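Local coordinates for protein oxidoreductase (Methanosarcina mazei, PDB 3KA7) that binds flavin-adenine dinucleotide and probably works as an oxidoreductase of the flavin-containing amine oxidoreductase family, at residues E27-L32 / K212-Q217; G36-N41 / D372-N377; K70-S75 / D200-V205. One frame throughout, in Å; residues are numbered along the deposited sequence.

Contact 1 of 3, residues E27-L32 / K212-Q217. With FAD (flavin-adenine dinucleotide), chain B.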
loop_
_atom_site.group_PDB
_atom_site.type_symbol
_atom_site.label_atom_id
_atom_site.label_comp_id
_atom_site.label_asym_id
_atom_site.label_seq_id
_atom_site.Cartn_x
_atom_site.Cartn_y
_atom_site.Cartn_z
ATOM N N GLU A 27 -3.059 -3.375 24.969
ATOM C CA GLU A 27 -2.321 -2.117 25.035
ATOM C C GLU A 27 -1.433 -2.018 23.806
ATOM O O GLU A 27 -0.740 -2.983 23.470
ATOM C CB GLU A 27 -1.464 -2.051 26.290
ATOM C CG GLU A 27 -2.281 -2.139 27.565
ATOM C CD GLU A 27 -1.464 -1.812 28.784
ATOM O OE1 GLU A 27 -0.775 -0.766 28.773
ATOM O OE2 GLU A 27 -1.515 -2.599 29.752
ATOM N N VAL A 28 -1.478 -0.863 23.148
ATOM C CA VAL A 28 -0.675 -0.608 21.947
ATOM C C VAL A 28 0.440 0.352 22.300
ATOM O O VAL A 28 0.183 1.363 22.929
ATOM C CB VAL A 28 -1.523 0.054 20.854
ATOM C CG1 VAL A 28 -0.725 0.159 19.550
ATOM C CG2 VAL A 28 -2.826 -0.749 20.640
ATOM N N PHE A 29 1.671 0.044 21.887
ATOM C CA PHE A 29 2.801 0.928 22.142
ATOM C C PHE A 29 3.360 1.473 20.831
ATOM O O PHE A 29 3.810 0.710 19.982
ATOM C CB PHE A 29 3.883 0.192 22.933
ATOM C CG PHE A 29 3.415 -0.277 24.289
ATOM C CD1 PHE A 29 3.703 0.456 25.430
ATOM C CD2 PHE A 29 2.665 -1.430 24.409
ATOM C CE1 PHE A 29 3.258 0.029 26.680
ATOM C CE2 PHE A 29 2.216 -1.866 25.661
ATOM C CZ PHE A 29 2.513 -1.127 26.788
ATOM N N GLU A 30 3.298 2.788 20.673
ATOM C CA GLU A 30 3.763 3.457 19.456
ATOM C C GLU A 30 4.897 4.431 19.787
ATOM O O GLU A 30 4.784 5.252 20.716
ATOM C CB GLU A 30 2.604 4.213 18.795
ATOM C CG GLU A 30 3.043 5.262 17.773
ATOM C CD GLU A 30 3.760 4.634 16.591
ATOM O OE1 GLU A 30 3.293 3.570 16.137
ATOM O OE2 GLU A 30 4.792 5.182 16.142
ATOM N N ARG A 31 5.978 4.351 19.013
ATOM C CA ARG A 31 7.177 5.141 19.269
ATOM C C ARG A 31 7.030 6.628 18.937
ATOM O O ARG A 31 7.634 7.470 19.605
ATOM C CB ARG A 31 8.363 4.548 18.501
ATOM C CG ARG A 31 9.725 4.992 18.982
ATOM C CD ARG A 31 10.803 4.445 18.051
ATOM N NE ARG A 31 10.605 4.996 16.729
ATOM C CZ ARG A 31 11.311 6.004 16.234
ATOM N NH1 ARG A 31 12.302 6.546 16.936
ATOM N NH2 ARG A 31 11.034 6.455 15.026
ATOM N N LEU A 32 6.248 6.949 17.908
ATOM C CA LEU A 32 6.060 8.333 17.473
ATOM C C LEU A 32 5.024 9.059 18.336
ATOM O O LEU A 32 4.330 8.423 19.132
ATOM C CB LEU A 32 5.636 8.377 16.004
ATOM C CG LEU A 32 6.663 7.866 14.989
ATOM C CD1 LEU A 32 6.073 7.820 13.584
ATOM C CD2 LEU A 32 7.908 8.736 15.023
ATOM N N LYS A 212 -6.056 0.304 25.326
ATOM C CA LYS A 212 -5.271 1.503 25.600
ATOM C C LYS A 212 -4.187 1.696 24.550
ATOM O O LYS A 212 -3.557 0.726 24.136
ATOM C CB LYS A 212 -4.609 1.383 26.970
ATOM C CG LYS A 212 -5.600 1.244 28.103
ATOM C CD LYS A 212 -4.856 1.053 29.413
ATOM C CE LYS A 212 -5.674 1.510 30.607
ATOM N NZ LYS A 212 -4.847 1.430 31.851
ATOM N N ILE A 213 -3.968 2.943 24.135
ATOM C CA ILE A 213 -2.882 3.267 23.198
ATOM C C ILE A 213 -1.873 4.252 23.778
ATOM O O ILE A 213 -2.244 5.316 24.259
ATOM C CB ILE A 213 -3.427 3.883 21.923
ATOM C CG1 ILE A 213 -4.407 2.922 21.248
ATOM C CG2 ILE A 213 -2.277 4.277 20.985
ATOM C CD1 ILE A 213 -4.975 3.464 19.946
ATOM N N HIS A 214 -0.595 3.894 23.706
ATOM C CA HIS A 214 0.474 4.680 24.306
ATOM C C HIS A 214 1.422 5.186 23.240
ATOM O O HIS A 214 2.161 4.393 22.661
ATOM C CB HIS A 214 1.288 3.815 25.276
ATOM C CG HIS A 214 0.466 3.141 26.328
ATOM N ND1 HIS A 214 -0.222 3.842 27.296
ATOM C CD2 HIS A 214 0.237 1.830 26.576
ATOM C CE1 HIS A 214 -0.859 2.991 28.080
ATOM N NE2 HIS A 214 -0.597 1.766 27.665
ATOM N N THR A 215 1.442 6.499 23.023
ATOM C CA THR A 215 2.372 7.101 22.071
ATOM C C THR A 215 3.664 7.532 22.774
ATOM O O THR A 215 3.720 7.605 24.010
ATOM C CB THR A 215 1.738 8.295 21.337
ATOM O OG1 THR A 215 1.307 9.278 22.290
ATOM C CG2 THR A 215 0.537 7.842 20.516
ATOM N N GLY A 216 4.709 7.788 21.998
ATOM C CA GLY A 216 5.983 8.201 22.572
ATOM C C GLY A 216 6.609 7.099 23.399
ATOM O O GLY A 216 7.373 7.362 24.334
ATOM N N GLN A 217 6.302 5.852 23.057
ATOM C CA GLN A 217 6.884 4.722 23.757
ATOM C C GLN A 217 7.505 3.724 22.794
ATOM O O GLN A 217 6.809 3.069 22.020
ATOM C CB GLN A 217 5.843 4.021 24.631
ATOM C CG GLN A 217 5.294 4.887 25.748
ATOM C CD GLN A 217 4.864 4.066 26.935
ATOM O OE1 GLN A 217 5.333 2.948 27.130
ATOM N NE2 GLN A 217 3.962 4.613 27.738
HETATM P PA FAD B . 3.360 0.884 9.588
HETATM O O1A FAD B . 4.696 0.377 9.112
HETATM O O2A FAD B . 2.769 2.047 8.825
HETATM O O5B FAD B . 3.473 1.288 11.137
HETATM C C5B FAD B . 4.477 0.695 11.952
HETATM C C4B FAD B . 4.437 1.508 13.250
HETATM O O4B FAD B . 5.322 0.977 14.216
HETATM C C3B FAD B . 4.854 2.959 12.997
HETATM O O3B FAD B . 3.849 3.849 13.459
HETATM C C2B FAD B . 6.150 3.110 13.797
HETATM O O2B FAD B . 6.328 4.410 14.327
HETATM C C1B FAD B . 5.991 2.047 14.878
HETATM N N9A FAD B . 7.249 1.511 15.415
HETATM C C8A FAD B . 8.404 1.150 14.751
HETATM N N7A FAD B . 9.277 0.642 15.668
HETATM C C5A FAD B . 8.674 0.684 16.888
HETATM C C6A FAD B . 9.096 0.327 18.160
HETATM N N6A FAD B . 10.264 -0.287 18.329
HETATM N N1A FAD B . 8.236 0.497 19.225
HETATM C C2A FAD B . 6.974 1.027 19.046
HETATM N N3A FAD B . 6.557 1.388 17.782
HETATM C C4A FAD B . 7.406 1.218 16.736
HETATM N N1 FAD B . -1.552 1.774 0.643
HETATM C C2 FAD B . -2.845 1.805 0.152
HETATM O O2 FAD B . -3.650 0.922 0.481
HETATM N N3 FAD B . -3.214 2.812 -0.726
HETATM C C4 FAD B . -2.306 3.781 -1.115
HETATM O O4 FAD B . -2.627 4.678 -1.895
HETATM C C4X FAD B . -1.007 3.748 -0.629
HETATM N N5 FAD B . -0.086 4.705 -1.031
HETATM C C5X FAD B . 1.202 4.665 -0.523
HETATM C C6 FAD B . 2.135 5.630 -0.904
HETATM C C7 FAD B . 3.423 5.606 -0.381
HETATM C C7M FAD B . 4.411 6.659 -0.814
HETATM C C8 FAD B . 3.769 4.606 0.519
HETATM C C8M FAD B . 5.151 4.540 1.101
HETATM C C9 FAD B . 2.844 3.635 0.895
HETATM C C9A FAD B . 1.553 3.667 0.378
HETATM N N10 FAD B . 0.629 2.699 0.751
HETATM C C10 FAD B . -0.646 2.741 0.258
HETATM C "C1'" FAD B . 1.008 1.563 1.642
HETATM C "C2'" FAD B . 0.534 1.872 3.067
HETATM O "O2'" FAD B . 0.885 3.212 3.403
HETATM C "C3'" FAD B . 1.188 0.887 4.032
HETATM O "O3'" FAD B . 1.074 -0.429 3.504
HETATM C "C4'" FAD B . 0.609 0.869 5.444
HETATM O "O4'" FAD B . 0.474 2.168 5.983
HETATM C "C5'" FAD B . 1.596 0.094 6.311
HETATM O "O5'" FAD B . 0.948 -0.194 7.526
HETATM P P FAD B . 1.602 -1.207 8.558
HETATM O O1P FAD B . 0.502 -1.983 9.240
HETATM O O2P FAD B . 2.683 -2.058 7.922
HETATM O O3P FAD B . 2.285 -0.310 9.706
#

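Contact 2 of 3, residues G36-N41 / D372-N377. With FAD (flavin-adenine dinucleotide), chain B.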
loop_
_atom_site.group_PDB
_atom_site.type_symbol
_atom_site.label_atom_id
_atom_site.label_comp_id
_atom_site.label_asym_id
_atom_site.label_seq_id
_atom_site.Cartn_x
_atom_site.Cartn_y
_atom_site.Cartn_z
ATOM N N GLY A 36 -0.742 5.713 13.489
ATOM C CA GLY A 36 -1.138 5.636 12.088
ATOM C C GLY A 36 -0.016 5.166 11.183
ATOM O O GLY A 36 -0.278 4.685 10.074
ATOM N N GLY A 37 1.225 5.295 11.645
ATOM C CA GLY A 37 2.364 4.868 10.834
ATOM C C GLY A 37 2.311 5.528 9.462
ATOM O O GLY A 37 2.140 6.745 9.358
ATOM N N ARG A 38 2.456 4.725 8.412
ATOM C CA ARG A 38 2.454 5.248 7.043
ATOM C C ARG A 38 1.046 5.418 6.461
ATOM O O ARG A 38 0.883 5.535 5.248
ATOM C CB ARG A 38 3.331 4.372 6.141
ATOM C CG ARG A 38 4.830 4.504 6.471
ATOM C CD ARG A 38 5.681 3.435 5.752
ATOM N NE ARG A 38 5.494 2.141 6.399
ATOM C CZ ARG A 38 5.304 1.001 5.754
ATOM N NH1 ARG A 38 5.273 0.978 4.424
ATOM N NH2 ARG A 38 5.109 -0.112 6.441
ATOM N N PHE A 39 0.042 5.459 7.333
ATOM C CA PHE A 39 -1.345 5.595 6.890
ATOM C C PHE A 39 -2.106 6.619 7.730
ATOM O O PHE A 39 -3.171 6.315 8.283
ATOM C CB PHE A 39 -2.065 4.247 6.977
ATOM C CG PHE A 39 -3.281 4.130 6.069
ATOM C CD1 PHE A 39 -3.140 3.744 4.748
ATOM C CD2 PHE A 39 -4.559 4.373 6.552
ATOM C CE1 PHE A 39 -4.250 3.620 3.916
ATOM C CE2 PHE A 39 -5.670 4.256 5.732
ATOM C CZ PHE A 39 -5.521 3.882 4.413
ATOM N N THR A 40 -1.568 7.822 7.843
ATOM C CA THR A 40 -2.304 8.872 8.540
ATOM C C THR A 40 -2.015 10.225 7.892
ATOM O O THR A 40 -1.309 10.299 6.891
ATOM C CB THR A 40 -1.994 8.888 10.035
ATOM O OG1 THR A 40 -2.962 9.710 10.718
ATOM C CG2 THR A 40 -0.599 9.406 10.264
ATOM N N ASN A 41 -2.578 11.292 8.445
ATOM C CA ASN A 41 -2.477 12.593 7.780
ATOM C C ASN A 41 -1.293 13.394 8.296
ATOM O O ASN A 41 -0.844 13.196 9.423
ATOM C CB ASN A 41 -3.762 13.411 7.969
ATOM C CG ASN A 41 -4.952 12.823 7.234
ATOM O OD1 ASN A 41 -4.936 11.661 6.813
ATOM N ND2 ASN A 41 -6.000 13.625 7.082
ATOM N N ASP A 372 13.658 1.387 2.215
ATOM C CA ASP A 372 14.348 0.748 3.335
ATOM C C ASP A 372 13.485 0.638 4.598
ATOM O O ASP A 372 12.467 -0.064 4.582
ATOM C CB ASP A 372 15.711 1.424 3.561
ATOM C CG ASP A 372 16.668 1.154 2.409
ATOM O OD1 ASP A 372 16.996 -0.036 2.199
ATOM O OD2 ASP A 372 17.062 2.109 1.693
ATOM N N GLU A 373 13.873 1.304 5.686
ATOM C CA GLU A 373 13.165 1.115 6.952
ATOM C C GLU A 373 11.822 1.846 7.049
ATOM O O GLU A 373 11.072 1.648 8.005
ATOM C CB GLU A 373 14.035 1.511 8.160
ATOM C CG GLU A 373 15.315 0.715 8.298
ATOM C CD GLU A 373 16.155 1.148 9.497
ATOM O OE1 GLU A 373 16.109 2.331 9.894
ATOM O OE2 GLU A 373 16.871 0.292 10.038
ATOM N N TRP A 374 11.531 2.708 6.083
ATOM C CA TRP A 374 10.248 3.409 6.027
ATOM C C TRP A 374 9.857 3.428 4.554
ATOM O O TRP A 374 9.930 4.465 3.883
ATOM C CB TRP A 374 10.405 4.835 6.579
ATOM C CG TRP A 374 9.141 5.568 6.999
ATOM C CD1 TRP A 374 8.623 6.687 6.423
ATOM C CD2 TRP A 374 8.288 5.267 8.119
ATOM N NE1 TRP A 374 7.494 7.098 7.098
ATOM C CE2 TRP A 374 7.266 6.240 8.140
ATOM C CE3 TRP A 374 8.281 4.265 9.088
ATOM C CZ2 TRP A 374 6.251 6.245 9.103
ATOM C CZ3 TRP A 374 7.266 4.268 10.049
ATOM C CH2 TRP A 374 6.267 5.249 10.041
ATOM N N PRO A 375 9.483 2.255 4.032
ATOM C CA PRO A 375 9.356 2.033 2.592
ATOM C C PRO A 375 7.928 2.190 2.101
ATOM O O PRO A 375 7.045 2.576 2.860
ATOM C CB PRO A 375 9.738 0.562 2.459
ATOM C CG PRO A 375 9.148 -0.048 3.733
ATOM C CD PRO A 375 9.292 1.014 4.801
ATOM N N VAL A 376 7.711 1.890 0.826
ATOM C CA VAL A 376 6.350 1.722 0.348
ATOM C C VAL A 376 5.721 0.477 0.975
ATOM O O VAL A 376 4.684 0.588 1.615
ATOM C CB VAL A 376 6.256 1.684 -1.174
ATOM C CG1 VAL A 376 4.826 1.362 -1.581
ATOM C CG2 VAL A 376 6.696 3.037 -1.757
ATOM N N ASN A 377 6.343 -0.698 0.791
ATOM C CA ASN A 377 5.975 -1.924 1.539
ATOM C C ASN A 377 7.231 -2.548 2.124
ATOM O O ASN A 377 8.265 -2.513 1.487
ATOM C CB ASN A 377 5.372 -2.988 0.614
ATOM C CG ASN A 377 3.950 -2.669 0.172
ATOM O OD1 ASN A 377 3.258 -1.818 0.752
ATOM N ND2 ASN A 377 3.505 -3.366 -0.862
HETATM P PA FAD B . 3.360 0.884 9.588
HETATM O O1A FAD B . 4.696 0.377 9.112
HETATM O O2A FAD B . 2.769 2.047 8.825
HETATM O O5B FAD B . 3.473 1.288 11.137
HETATM C C5B FAD B . 4.477 0.695 11.952
HETATM C C4B FAD B . 4.437 1.508 13.250
HETATM O O4B FAD B . 5.322 0.977 14.216
HETATM C C3B FAD B . 4.854 2.959 12.997
HETATM O O3B FAD B . 3.849 3.849 13.459
HETATM C C2B FAD B . 6.150 3.110 13.797
HETATM O O2B FAD B . 6.328 4.410 14.327
HETATM C C1B FAD B . 5.991 2.047 14.878
HETATM N N9A FAD B . 7.249 1.511 15.415
HETATM C C8A FAD B . 8.404 1.150 14.751
HETATM N N7A FAD B . 9.277 0.642 15.668
HETATM C C5A FAD B . 8.674 0.684 16.888
HETATM C C6A FAD B . 9.096 0.327 18.160
HETATM N N6A FAD B . 10.264 -0.287 18.329
HETATM N N1A FAD B . 8.236 0.497 19.225
HETATM C C2A FAD B . 6.974 1.027 19.046
HETATM N N3A FAD B . 6.557 1.388 17.782
HETATM C C4A FAD B . 7.406 1.218 16.736
HETATM N N1 FAD B . -1.552 1.774 0.643
HETATM C C2 FAD B . -2.845 1.805 0.152
HETATM O O2 FAD B . -3.650 0.922 0.481
HETATM N N3 FAD B . -3.214 2.812 -0.726
HETATM C C4 FAD B . -2.306 3.781 -1.115
HETATM O O4 FAD B . -2.627 4.678 -1.895
HETATM C C4X FAD B . -1.007 3.748 -0.629
HETATM N N5 FAD B . -0.086 4.705 -1.031
HETATM C C5X FAD B . 1.202 4.665 -0.523
HETATM C C6 FAD B . 2.135 5.630 -0.904
HETATM C C7 FAD B . 3.423 5.606 -0.381
HETATM C C7M FAD B . 4.411 6.659 -0.814
HETATM C C8 FAD B . 3.769 4.606 0.519
HETATM C C8M FAD B . 5.151 4.540 1.101
HETATM C C9 FAD B . 2.844 3.635 0.895
HETATM C C9A FAD B . 1.553 3.667 0.378
HETATM N N10 FAD B . 0.629 2.699 0.751
HETATM C C10 FAD B . -0.646 2.741 0.258
HETATM C "C1'" FAD B . 1.008 1.563 1.642
HETATM C "C2'" FAD B . 0.534 1.872 3.067
HETATM O "O2'" FAD B . 0.885 3.212 3.403
HETATM C "C3'" FAD B . 1.188 0.887 4.032
HETATM O "O3'" FAD B . 1.074 -0.429 3.504
HETATM C "C4'" FAD B . 0.609 0.869 5.444
HETATM O "O4'" FAD B . 0.474 2.168 5.983
HETATM C "C5'" FAD B . 1.596 0.094 6.311
HETATM O "O5'" FAD B . 0.948 -0.194 7.526
HETATM P P FAD B . 1.602 -1.207 8.558
HETATM O O1P FAD B . 0.502 -1.983 9.240
HETATM O O2P FAD B . 2.683 -2.058 7.922
HETATM O O3P FAD B . 2.285 -0.310 9.706
#

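Contact 3 of 3, residues K70-S75 / D200-V205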
loop_
_atom_site.group_PDB
_atom_site.type_symbol
_atom_site.label_atom_id
_atom_site.label_comp_id
_atom_site.label_asym_id
_atom_site.label_seq_id
_atom_site.Cartn_x
_atom_site.Cartn_y
_atom_site.Cartn_z
ATOM N N LYS A 70 -16.236 -2.657 9.046
ATOM C CA LYS A 70 -17.611 -3.015 9.421
ATOM C C LYS A 70 -17.658 -4.113 10.495
ATOM O O LYS A 70 -18.512 -4.083 11.391
ATOM C CB LYS A 70 -18.417 -3.445 8.191
ATOM C CG LYS A 70 -18.676 -2.330 7.196
ATOM C CD LYS A 70 -19.639 -2.803 6.098
ATOM C CE LYS A 70 -19.985 -1.679 5.131
ATOM N NZ LYS A 70 -20.811 -2.191 3.989
ATOM N N GLU A 71 -16.752 -5.081 10.413
ATOM C CA GLU A 71 -16.723 -6.167 11.396
ATOM C C GLU A 71 -16.438 -5.708 12.824
ATOM O O GLU A 71 -16.942 -6.305 13.792
ATOM C CB GLU A 71 -15.723 -7.235 10.976
ATOM C CG GLU A 71 -16.185 -8.008 9.742
ATOM C CD GLU A 71 -15.182 -9.047 9.275
ATOM O OE1 GLU A 71 -13.961 -8.870 9.499
ATOM O OE2 GLU A 71 -15.615 -10.043 8.664
ATOM N N VAL A 72 -15.617 -4.668 12.962
ATOM C CA VAL A 72 -15.299 -4.119 14.284
ATOM C C VAL A 72 -16.178 -2.912 14.602
ATOM O O VAL A 72 -15.973 -2.213 15.598
ATOM C CB VAL A 72 -13.797 -3.775 14.441
ATOM C CG1 VAL A 72 -12.941 -5.046 14.302
ATOM C CG2 VAL A 72 -13.374 -2.702 13.443
ATOM N N GLU A 73 -17.164 -2.680 13.742
ATOM C CA GLU A 73 -18.113 -1.585 13.935
ATOM C C GLU A 73 -17.451 -0.222 13.966
ATOM O O GLU A 73 -17.881 0.673 14.706
ATOM C CB GLU A 73 -18.924 -1.793 15.213
ATOM C CG GLU A 73 -19.910 -2.936 15.121
ATOM C CD GLU A 73 -20.751 -3.066 16.370
ATOM O OE1 GLU A 73 -20.244 -3.612 17.376
ATOM O OE2 GLU A 73 -21.920 -2.619 16.347
ATOM N N ALA A 74 -16.400 -0.053 13.170
ATOM C CA ALA A 74 -15.798 1.257 13.027
ATOM C C ALA A 74 -16.683 2.051 12.082
ATOM O O ALA A 74 -17.317 1.487 11.186
ATOM C CB ALA A 74 -14.378 1.149 12.487
ATOM N N SER A 75 -16.748 3.353 12.297
ATOM C CA SER A 75 -17.617 4.191 11.503
ATOM C C SER A 75 -16.803 5.162 10.662
ATOM O O SER A 75 -16.161 6.060 11.187
ATOM C CB SER A 75 -18.563 4.957 12.425
ATOM O OG SER A 75 -19.332 5.877 11.684
ATOM N N ASP A 200 -8.692 7.356 12.980
ATOM C CA ASP A 200 -9.558 7.873 14.046
ATOM C C ASP A 200 -10.686 6.885 14.386
ATOM O O ASP A 200 -10.995 6.642 15.564
ATOM C CB ASP A 200 -10.175 9.204 13.616
ATOM C CG ASP A 200 -9.203 10.364 13.697
ATOM O OD1 ASP A 200 -8.085 10.184 14.211
ATOM O OD2 ASP A 200 -9.578 11.473 13.257
ATOM N N ALA A 201 -11.311 6.327 13.358
ATOM C CA ALA A 201 -12.402 5.369 13.550
ATOM C C ALA A 201 -11.950 4.142 14.338
ATOM O O ALA A 201 -12.667 3.663 15.220
ATOM C CB ALA A 201 -13.018 4.952 12.201
ATOM N N LEU A 202 -10.762 3.627 14.023
ATOM C CA LEU A 202 -10.230 2.488 14.752
ATOM C C LEU A 202 -9.878 2.837 16.197
ATOM O O LEU A 202 -10.072 2.029 17.100
ATOM C CB LEU A 202 -8.990 1.945 14.045
ATOM C CG LEU A 202 -9.304 1.215 12.743
ATOM C CD1 LEU A 202 -8.018 1.022 11.916
ATOM C CD2 LEU A 202 -9.977 -0.142 13.031
ATOM N N GLU A 203 -9.332 4.033 16.407
ATOM C CA GLU A 203 -9.002 4.461 17.765
ATOM C C GLU A 203 -10.265 4.537 18.615
ATOM O O GLU A 203 -10.254 4.182 19.789
ATOM C CB GLU A 203 -8.290 5.806 17.756
ATOM C CG GLU A 203 -6.863 5.730 17.224
ATOM C CD GLU A 203 -6.231 7.102 17.060
ATOM O OE1 GLU A 203 -6.929 8.059 16.639
ATOM O OE2 GLU A 203 -5.028 7.229 17.342
ATOM N N THR A 204 -11.349 5.000 18.014
ATOM C CA THR A 204 -12.641 5.042 18.717
ATOM C C THR A 204 -13.110 3.661 19.183
ATOM O O THR A 204 -13.560 3.497 20.323
ATOM C CB THR A 204 -13.715 5.720 17.844
ATOM O OG1 THR A 204 -13.342 7.087 17.633
ATOM C CG2 THR A 204 -15.075 5.683 18.533
ATOM N N VAL A 205 -13.000 2.664 18.310
ATOM C CA VAL A 205 -13.403 1.291 18.627
ATOM C C VAL A 205 -12.516 0.700 19.715
ATOM O O VAL A 205 -12.990 0.026 20.636
ATOM C CB VAL A 205 -13.334 0.399 17.362
ATOM C CG1 VAL A 205 -13.551 -1.075 17.716
ATOM C CG2 VAL A 205 -14.346 0.873 16.338
HETATM O O HOH W 1 -15.357 4.332 14.830
#

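Contact 1 of 3, residues E27-L32 / K212-Q217
Val28 and His214 sit on neighbouring strands. The strand segments 27-29 and 212-214 run parallel, their axes 4.6 Å apart. The amide of Val28 bonds to Lys212 O, His214 N to Val28 O, and Glu30 N to His214 O. The tight part lies on the face that carries Phe29 and His214. The imidazole edge carbon His214 CD2 sits over one face of the Phe29 ring, near its rim, 3.5 Å from Phe29 CE1. The two ring planes are tilted by 40°. Gln217 OE1 comes up to the edge of the same phenyl ring, 3.4 Å from Phe29 CD1. His214 NE2 donates to Glu27 OE1 over 2.8 Å. The carboxylate is met on its anti side, close to the imidazole plane. Glu27 has CG beside its backbone N (chi1 -61°), and the extended chain stands out from the sheet beside His214, which brings OE1 to NE2. On the other face Val28 CG2 rests on Ile213 CG1 at 4.0 Å, next to helix 10-21.

The solvent side is looser. Lys212, Thr215 and Gly216 are exposed, and Lys212 NZ stays 5.6 Å from Glu27 OE1. Past the strands the chains hold by backbone bonds, Gln217 N to Glu30 O and Gly216 N to Leu32 O.

Glu30 turns away from the sheet to the adenosine ribose of FAD. Glu30 OE1 accepts from FAD O3B, and Glu30 OE2 accepts from FAD O2B in a very short bond of 2.5 Å. The amide of Leu32 also donates to OE2, and Ala8 N to OE1. A carboxylate gripping both ribose hydroxyls is characteristic of Rossmann-type FAD domains. The chemistry implies recognition of the ribose diol.

Contact 2 of 3, residues G36-N41 / D372-N377
The guanidinium of Arg38 lies between Pro375 CD on one face and FAD C5' on the other, with FAD O1A at its edge. The indole of Trp374 takes Arg38 CG over one face, 3.7 Å from the centroid of the six-membered ring, a CH-pi contact. FAD C3B meets the indole edge. The guanidinium and indole planes stand 63° apart, and any cation-pi attraction is weak at best.

Arg38 has CG beside its backbone N (chi1 -70°) and bends at chi3, which brings the head round to the phosphate. Arg38 NH2 donates to FAD O1A at 2.7 Å. NE adds a weak bond to the same oxygen. Arg38 NH1 turns the other way and donates to Pro375 O over 2.9 Å, tilted from the guanidinium plane. Asp399 forms a salt bridge with NH1. The backbone N of Arg38 makes a straight 2.7 Å bond to FAD O2A. Replacing Arg38 with alanine would probably cost O1A its two bonds from this side chain and Asp399 this salt bridge, and strip the aliphatic cover from the Trp374 face.

A type II' turn, Gly36 to Phe39, presents this amide. Glycine and arginine closing on the FAD pyrophosphate are typical of the FAD site of the amine oxidase family.

Contact 3 of 3, residues K70-S75 / D200-V205
A Schellman motif ends helix 64-71, and the turn it makes packs against helix 195-208. Glu73 is its C-prime residue, with positive phi. The motif bonds are Glu73 N to Lys70 O and Ala74 N to Leu69 O. The chain then runs on past the side of the second helix.

Val205 fills the angle of this turn. Val205 CG1 lies anti to the backbone N (chi1 172°) and reaches Val72 O at 3.4 Å. Val205 CG2 rests against Ala74 CA at 3.6 Å. One helical turn earlier, Ala201 CB meets Ala74 CB at 4.0 Å and Ser75 O at 3.5 Å. The small methyls let the two backbones come close, with Ala74 CA and Ala201 CA only 5.4 Å apart. Val72 CG2 meets Leu202 CD2 at the deeper end.

No direct hydrogen bond joins the segments. A water does so instead, accepting from Ser75 N and donating to Ala201 O at 2.8 Å.

Segment 200-205 also packs on helix 10-21. Leu202 lies on Leu10, Leu14 and Ala17, and Val205 reaches Ala17. Leu69 of helix 64-71 touches both Ala74 and Leu202. The contact therefore joins the end of helix 64-71 to helix 195-208 beside helix 10-21.

Contacts 1 and 2 share one FAD molecule but hold different parts of it. Contact 1 lies at the adenine and its ribose. Contact 2 grips the pyrophosphate and brings residues 375-376 to the methyl C8M of the flavin ring. Their centres are 16 Å apart, and residues 27-32 and 36-41 nearly follow each other in the chain. Contact 3 stands back from the cofactor, with the side chain of Leu202 about 9 Å from FAD. It meets contact 1 where Ile213 CD1 packs on Glu203 CG at 4.0 Å, and helix 195-208 leads into strand 212-214. Contacts 2 and 3 do not touch; their nearest atoms are about 6 Å apart.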